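Local coordinates for protein putative NAD(P)H:FMN oxidoreductase (Porphyromonas gingivalis W83, PDB 3GE5) that binds flavin mononucleotide and probably acts as an NAD(P)H-dependent oxidoreductase of the nitroreductase family, at residues A[61-66]-A[70-75]; A[109-112]-A[117-120]. All coordinates share one frame; numbering follows the deposited sequence.

Contact 1: residues A[61-66]-A[70-75]. With FMN (flavin mononucleotide), chain J.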
loop_
_atom_site.group_PDB
_atom_site.type_symbol
_atom_site.label_atom_id
_atom_site.label_comp_id
_atom_site.label_asym_id
_atom_site.label_seq_id
_atom_site.Cartn_x
_atom_site.Cartn_y
_atom_site.Cartn_z
ATOM N N ARG A 61 10.709 -4.429 4.234
ATOM C CA ARG A 61 11.858 -3.612 4.579
ATOM C C ARG A 61 12.157 -2.627 3.431
ATOM O O ARG A 61 12.529 -1.482 3.684
ATOM C CB ARG A 61 13.095 -4.487 4.814
ATOM C CG ARG A 61 14.360 -3.713 5.218
ATOM C CD ARG A 61 15.540 -4.686 5.364
ATOM N NE ARG A 61 16.108 -5.017 4.053
ATOM C CZ ARG A 61 17.093 -4.358 3.444
ATOM N NH1 ARG A 61 17.658 -3.318 4.014
ATOM N NH2 ARG A 61 17.538 -4.744 2.251
ATOM N N ILE A 62 12.012 -3.070 2.182
ATOM C CA ILE A 62 12.420 -2.226 1.048
ATOM C C ILE A 62 11.313 -1.271 0.564
ATOM O O ILE A 62 11.532 -0.452 -0.361
ATOM C CB ILE A 62 13.017 -3.067 -0.131
ATOM C CG1 ILE A 62 11.950 -3.969 -0.763
ATOM C CG2 ILE A 62 14.294 -3.801 0.360
ATOM C CD1 ILE A 62 12.405 -4.613 -2.117
ATOM N N ALA A 63 10.136 -1.338 1.184
ATOM C CA ALA A 63 9.022 -0.476 0.775
ATOM C C ALA A 63 9.434 1.009 0.944
ATOM O O ALA A 63 10.173 1.344 1.860
ATOM C CB ALA A 63 7.754 -0.772 1.638
ATOM N N PRO A 64 8.908 1.898 0.112
ATOM C CA PRO A 64 9.057 3.321 0.350
ATOM C C PRO A 64 8.135 3.839 1.490
ATOM O O PRO A 64 7.163 3.185 1.900
ATOM C CB PRO A 64 8.614 3.951 -0.993
ATOM C CG PRO A 64 7.635 3.002 -1.514
ATOM C CD PRO A 64 8.071 1.621 -1.061
ATOM N N SER A 65 8.507 5.009 2.004
ATOM C CA SER A 65 7.794 5.690 3.096
ATOM C C SER A 65 8.071 7.202 2.992
ATOM O O SER A 65 9.085 7.637 2.377
ATOM C CB SER A 65 8.278 5.124 4.437
ATOM O OG SER A 65 9.664 5.278 4.662
ATOM N N ALA A 66 7.232 8.006 3.640
ATOM C CA ALA A 66 7.490 9.445 3.701
ATOM C C ALA A 66 8.864 9.745 4.324
ATOM O O ALA A 66 9.197 9.241 5.413
ATOM C CB ALA A 66 6.383 10.151 4.481
ATOM N N GLN A 70 10.753 5.008 7.304
ATOM C CA GLN A 70 10.507 3.593 7.606
ATOM C C GLN A 70 9.952 3.421 9.020
ATOM O O GLN A 70 10.511 2.650 9.813
ATOM C CB GLN A 70 11.798 2.788 7.436
ATOM C CG GLN A 70 12.461 2.910 6.037
ATOM C CD GLN A 70 13.962 2.654 6.117
ATOM O OE1 GLN A 70 14.390 1.518 6.382
ATOM N NE2 GLN A 70 14.776 3.713 5.940
ATOM N N PRO A 71 8.800 4.068 9.343
ATOM C CA PRO A 71 8.296 4.110 10.719
ATOM C C PRO A 71 7.506 2.844 11.110
ATOM O O PRO A 71 6.456 2.914 11.729
ATOM C CB PRO A 71 7.405 5.352 10.718
ATOM C CG PRO A 71 6.799 5.285 9.349
ATOM C CD PRO A 71 7.902 4.812 8.434
ATOM N N TRP A 72 8.057 1.682 10.751
ATOM C CA TRP A 72 7.428 0.397 10.953
ATOM C C TRP A 72 8.353 -0.540 11.701
ATOM O O TRP A 72 9.570 -0.295 11.784
ATOM C CB TRP A 72 7.037 -0.236 9.601
ATOM C CG TRP A 72 8.095 -0.210 8.532
ATOM C CD1 TRP A 72 9.325 -0.790 8.565
ATOM C CD2 TRP A 72 7.980 0.425 7.250
ATOM N NE1 TRP A 72 10.009 -0.517 7.385
ATOM C CE2 TRP A 72 9.192 0.192 6.553
ATOM C CE3 TRP A 72 6.959 1.158 6.617
ATOM C CZ2 TRP A 72 9.418 0.681 5.249
ATOM C CZ3 TRP A 72 7.184 1.635 5.321
ATOM C CH2 TRP A 72 8.397 1.400 4.663
ATOM N N HIS A 73 7.769 -1.583 12.250
ATOM C CA HIS A 73 8.473 -2.692 12.846
ATOM C C HIS A 73 7.617 -3.912 12.635
ATOM O O HIS A 73 6.391 -3.839 12.806
ATOM C CB HIS A 73 8.785 -2.508 14.339
ATOM C CG HIS A 73 9.826 -3.458 14.849
ATOM N ND1 HIS A 73 11.181 -3.232 14.698
ATOM C CD2 HIS A 73 9.711 -4.646 15.497
ATOM C CE1 HIS A 73 11.851 -4.237 15.254
ATOM N NE2 HIS A 73 10.984 -5.113 15.733
ATOM N N PHE A 74 8.245 -5.012 12.216
ATOM C CA PHE A 74 7.494 -6.236 11.899
ATOM C C PHE A 74 7.691 -7.268 12.998
ATOM O O PHE A 74 8.811 -7.767 13.228
ATOM C CB PHE A 74 7.927 -6.799 10.536
ATOM C CG PHE A 74 7.963 -5.757 9.451
ATOM C CD1 PHE A 74 6.832 -5.031 9.115
ATOM C CD2 PHE A 74 9.158 -5.494 8.792
ATOM C CE1 PHE A 74 6.896 -4.085 8.097
ATOM C CE2 PHE A 74 9.232 -4.532 7.784
ATOM C CZ PHE A 74 8.093 -3.808 7.451
ATOM N N LEU A 75 6.595 -7.584 13.687
ATOM C CA LEU A 75 6.603 -8.572 14.772
ATOM C C LEU A 75 5.988 -9.879 14.253
ATOM O O LEU A 75 4.780 -9.952 13.995
ATOM C CB LEU A 75 5.840 -8.040 15.985
ATOM C CG LEU A 75 5.639 -9.006 17.177
ATOM C CD1 LEU A 75 6.923 -9.620 17.698
ATOM C CD2 LEU A 75 4.911 -8.237 18.270
HETATM N N1 FMN J . 8.801 12.661 -2.142
HETATM C C2 FMN J . 8.675 14.007 -2.381
HETATM O O2 FMN J . 9.565 14.570 -3.011
HETATM N N3 FMN J . 7.579 14.728 -1.941
HETATM C C4 FMN J . 6.590 14.159 -1.139
HETATM O O4 FMN J . 5.643 14.812 -0.725
HETATM C C4A FMN J . 6.722 12.793 -0.852
HETATM N N5 FMN J . 5.819 12.156 -0.037
HETATM C C5A FMN J . 5.876 10.820 0.202
HETATM C C6 FMN J . 4.838 10.208 0.942
HETATM C C7 FMN J . 4.794 8.811 1.044
HETATM C C7M FMN J . 3.684 8.167 1.872
HETATM C C8 FMN J . 5.760 8.050 0.415
HETATM C C8M FMN J . 5.717 6.569 0.456
HETATM C C9 FMN J . 6.772 8.649 -0.321
HETATM C C9A FMN J . 6.834 10.068 -0.450
HETATM N N10 FMN J . 7.858 10.701 -1.167
HETATM C C10 FMN J . 7.805 12.063 -1.373
HETATM C "C1'" FMN J . 8.952 9.904 -1.841
HETATM C "C2'" FMN J . 9.955 9.365 -0.790
HETATM O "O2'" FMN J . 10.906 10.374 -0.425
HETATM C "C3'" FMN J . 10.668 8.107 -1.275
HETATM O "O3'" FMN J . 9.712 7.084 -1.583
HETATM C "C4'" FMN J . 11.690 7.615 -0.226
HETATM O "O4'" FMN J . 12.757 8.571 -0.042
HETATM C "C5'" FMN J . 12.238 6.271 -0.679
HETATM O "O5'" FMN J . 12.914 6.436 -1.928
HETATM P P FMN J . 12.588 5.582 -3.216
HETATM O O1P FMN J . 12.991 4.164 -2.906
HETATM O O2P FMN J . 13.360 6.161 -4.378
HETATM O O3P FMN J . 11.111 5.740 -3.546
HETATM O O HOH W 1 12.754 -0.789 6.411
#
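The indole of Trp72 turns its six-membered edge to the turn that follows helix 50-62 and carries its own chain on one face. CA of Gln70 sits over the ring centre, 3.8 Å above the plane, and Pro71 CD lies on the same face nearer the rim. Along the edge, in the plane of the ring, come two backbone carbonyls: CH2 of Trp72 is 3.3 Å from Ala63 O and 3.5 Å from Pro64 O. Ala63 O also accepts a bond from Arg186 of the second subunit, whereas Pro64 O, buried, has no hydrogen-bond partner and faces the C-H edge of the indole, which may offset this in part. With chi1 at 47°, the indole CG of Trp72 falls between the backbone N and the carbonyl carbon, which folds the ring back over residues 70 and 71. A water lies in the ring plane at the same indole, accepting from Trp72 NE1 and donating to Arg61 O and Gln70 OE1. Lys187 N of the second subunit is another donor to Gln70 OE1. The Phe74 ring comes obliquely to the backbone N of Arg61 through CE2. This is the helix-to-strand connection of the nitroreductase fold, in which strand 72-77 is the outermost of its chain's sheet and is extended by a parallel strand from the other subunit of the dimer. At the reversal between helix and strand, Gln70 N donates to Ser65 OG (2.9 Å, 153° at the hydrogen), while Ser65 CB packs obliquely on the indole, 3.7 Å from Trp72 CH2. Pro71, the centre of an inverse gamma turn, rests its CD against Ser65 CB. Residues 64-66 also meet the flavin: Ser65 CA lies 3.5 Å from C8M of FMN, Ala66 N is 3.5 Å from its C8, and Pro64 CB approaches the ribityl O3' to 3.4 Å.

Contact 2: residues A[109-112]-A[117-120]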
loop_
_atom_site.group_PDB
_atom_site.type_symbol
_atom_site.label_atom_id
_atom_site.label_comp_id
_atom_site.label_asym_id
_atom_site.label_seq_id
_atom_site.Cartn_x
_atom_site.Cartn_y
_atom_site.Cartn_z
ATOM N N GLN A 109 6.522 8.101 16.855
ATOM C CA GLN A 109 7.663 8.988 17.087
ATOM C C GLN A 109 8.587 9.103 15.860
ATOM O O GLN A 109 9.417 10.011 15.798
ATOM C CB GLN A 109 8.467 8.523 18.296
ATOM C CG GLN A 109 7.822 8.665 19.611
ATOM C CD GLN A 109 8.705 8.066 20.754
ATOM O OE1 GLN A 109 9.754 7.386 20.539
ATOM N NE2 GLN A 109 8.259 8.278 21.926
ATOM N N ARG A 110 8.496 8.158 14.913
ATOM C CA ARG A 110 9.380 8.133 13.746
ATOM C C ARG A 110 8.719 8.529 12.443
ATOM O O ARG A 110 9.428 8.814 11.488
ATOM C CB ARG A 110 10.058 6.753 13.609
ATOM C CG ARG A 110 10.892 6.437 14.825
ATOM C CD ARG A 110 11.900 5.341 14.619
ATOM N NE ARG A 110 11.230 4.074 14.344
ATOM C CZ ARG A 110 11.111 3.532 13.140
ATOM N NH1 ARG A 110 11.635 4.144 12.072
ATOM N NH2 ARG A 110 10.466 2.373 13.000
ATOM N N ALA A 111 7.382 8.522 12.400
ATOM C CA ALA A 111 6.629 8.810 11.192
ATOM C C ALA A 111 6.535 10.321 10.914
ATOM O O ALA A 111 6.390 11.123 11.843
ATOM C CB ALA A 111 5.198 8.201 11.304
ATOM N N TRP A 112 6.669 10.680 9.623
ATOM C CA TRP A 112 6.494 12.036 9.162
ATOM C C TRP A 112 5.178 12.646 9.624
ATOM O O TRP A 112 4.128 11.960 9.572
ATOM C CB TRP A 112 6.606 12.052 7.631
ATOM C CG TRP A 112 6.461 13.414 7.033
ATOM C CD1 TRP A 112 7.301 14.477 7.187
ATOM C CD2 TRP A 112 5.404 13.861 6.155
ATOM N NE1 TRP A 112 6.816 15.557 6.510
ATOM C CE2 TRP A 112 5.664 15.211 5.854
ATOM C CE3 TRP A 112 4.245 13.258 5.632
ATOM C CZ2 TRP A 112 4.824 15.965 5.033
ATOM C CZ3 TRP A 112 3.426 14.012 4.809
ATOM C CH2 TRP A 112 3.719 15.346 4.518
ATOM N N GLY A 117 -1.645 14.945 12.506
ATOM C CA GLY A 117 -1.378 13.529 12.558
ATOM C C GLY A 117 -0.039 13.187 11.941
ATOM O O GLY A 117 0.887 13.986 11.959
ATOM N N ASP A 118 0.050 11.967 11.432
ATOM C CA ASP A 118 1.298 11.451 10.874
ATOM C C ASP A 118 1.041 10.371 9.825
ATOM O O ASP A 118 -0.110 9.965 9.594
ATOM C CB ASP A 118 2.269 10.982 11.980
ATOM C CG ASP A 118 1.811 9.761 12.725
ATOM O OD1 ASP A 118 1.066 8.943 12.181
ATOM O OD2 ASP A 118 2.186 9.621 13.916
ATOM N N SER A 119 2.133 9.910 9.204
ATOM C CA SER A 119 2.058 8.937 8.118
ATOM C C SER A 119 2.079 7.477 8.575
ATOM O O SER A 119 2.322 6.596 7.766
ATOM C CB SER A 119 3.158 9.180 7.098
ATOM O OG SER A 119 4.419 9.056 7.729
ATOM N N VAL A 120 1.846 7.196 9.850
ATOM C CA VAL A 120 1.874 5.778 10.305
ATOM C C VAL A 120 0.934 4.873 9.482
ATOM O O VAL A 120 1.375 3.846 8.977
ATOM C CB VAL A 120 1.563 5.620 11.823
ATOM C CG1 VAL A 120 0.988 4.200 12.122
ATOM C CG2 VAL A 120 2.817 5.934 12.682
#
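A chi1 of 60° in Ser119 puts OG between the backbone N and the carbonyl carbon, on the side where Ala111 CB (3.8 Å) and Trp112 CB (3.7 Å) pass. Asp118 has a similar torsion, which folds its carboxylate back toward the following residues and makes an Asx turn at the start of helix 120-137. The contact closes the base of a short antiparallel hairpin: residues 109-112 lead into strand 113-114, and 117-120 hold strand 117-118 and the start of helix 120-137. The backbone tie is Ser119 N to Trp112 O, 2.9 Å long; the donor lies almost in line with the carbonyl, at a C=O...N angle of 166°, although the hydrogen bond is bent at the hydrogen. Asp118 CB crowds the same oxygen, at 3.2 Å from Trp112 O. Ala111 points its methyl into the bend of residues 118-120, where it touches three residues in succession: the Asp118 carboxyl carbon, Ser119 OG and, as the tightest of these, Val120 CG2 at 3.6 Å. Ser119 occupies the N-cap position without making a capping bond; its hydroxyl is instead hydrogen-bonded to the carboxylate of Asp123, one turn into the helix. The Trp112 indole swings away from the base of the hairpin but keeps one edge near Ser119 CB, close to the ring plane. It also meets the His67 ring, the ring planes inclined to each other, and packs on Cys146 of the second subunit, an FMN-binding residue. In the Asx turn, Val120 N reaches Asp118 OD1 at 3.0 Å, approaching from above the carboxylate plane, 48° out of it.

Contact 1 and contact 2 have their centres 12 Å apart and meet through Arg110, whose NH1 lies 2.9 Å from Gln70 O, probably as a hydrogen bond, while NH2 makes a weak one with Trp72 O. Beside it, Pro71 CB packs 3.6 Å from Ala111 CA. Asp123 of helix 120-137 serves both: besides holding the Ser119 hydroxyl, it accepts from Ala66 N through OD1. Contact 1 borders the FMN directly, whereas in contact 2 the Ser119 side chain stands about 5 Å from a bound FMN. Both contacts touch the second subunit, which supplies Ser39, Gln92 and several arginines to the flavin.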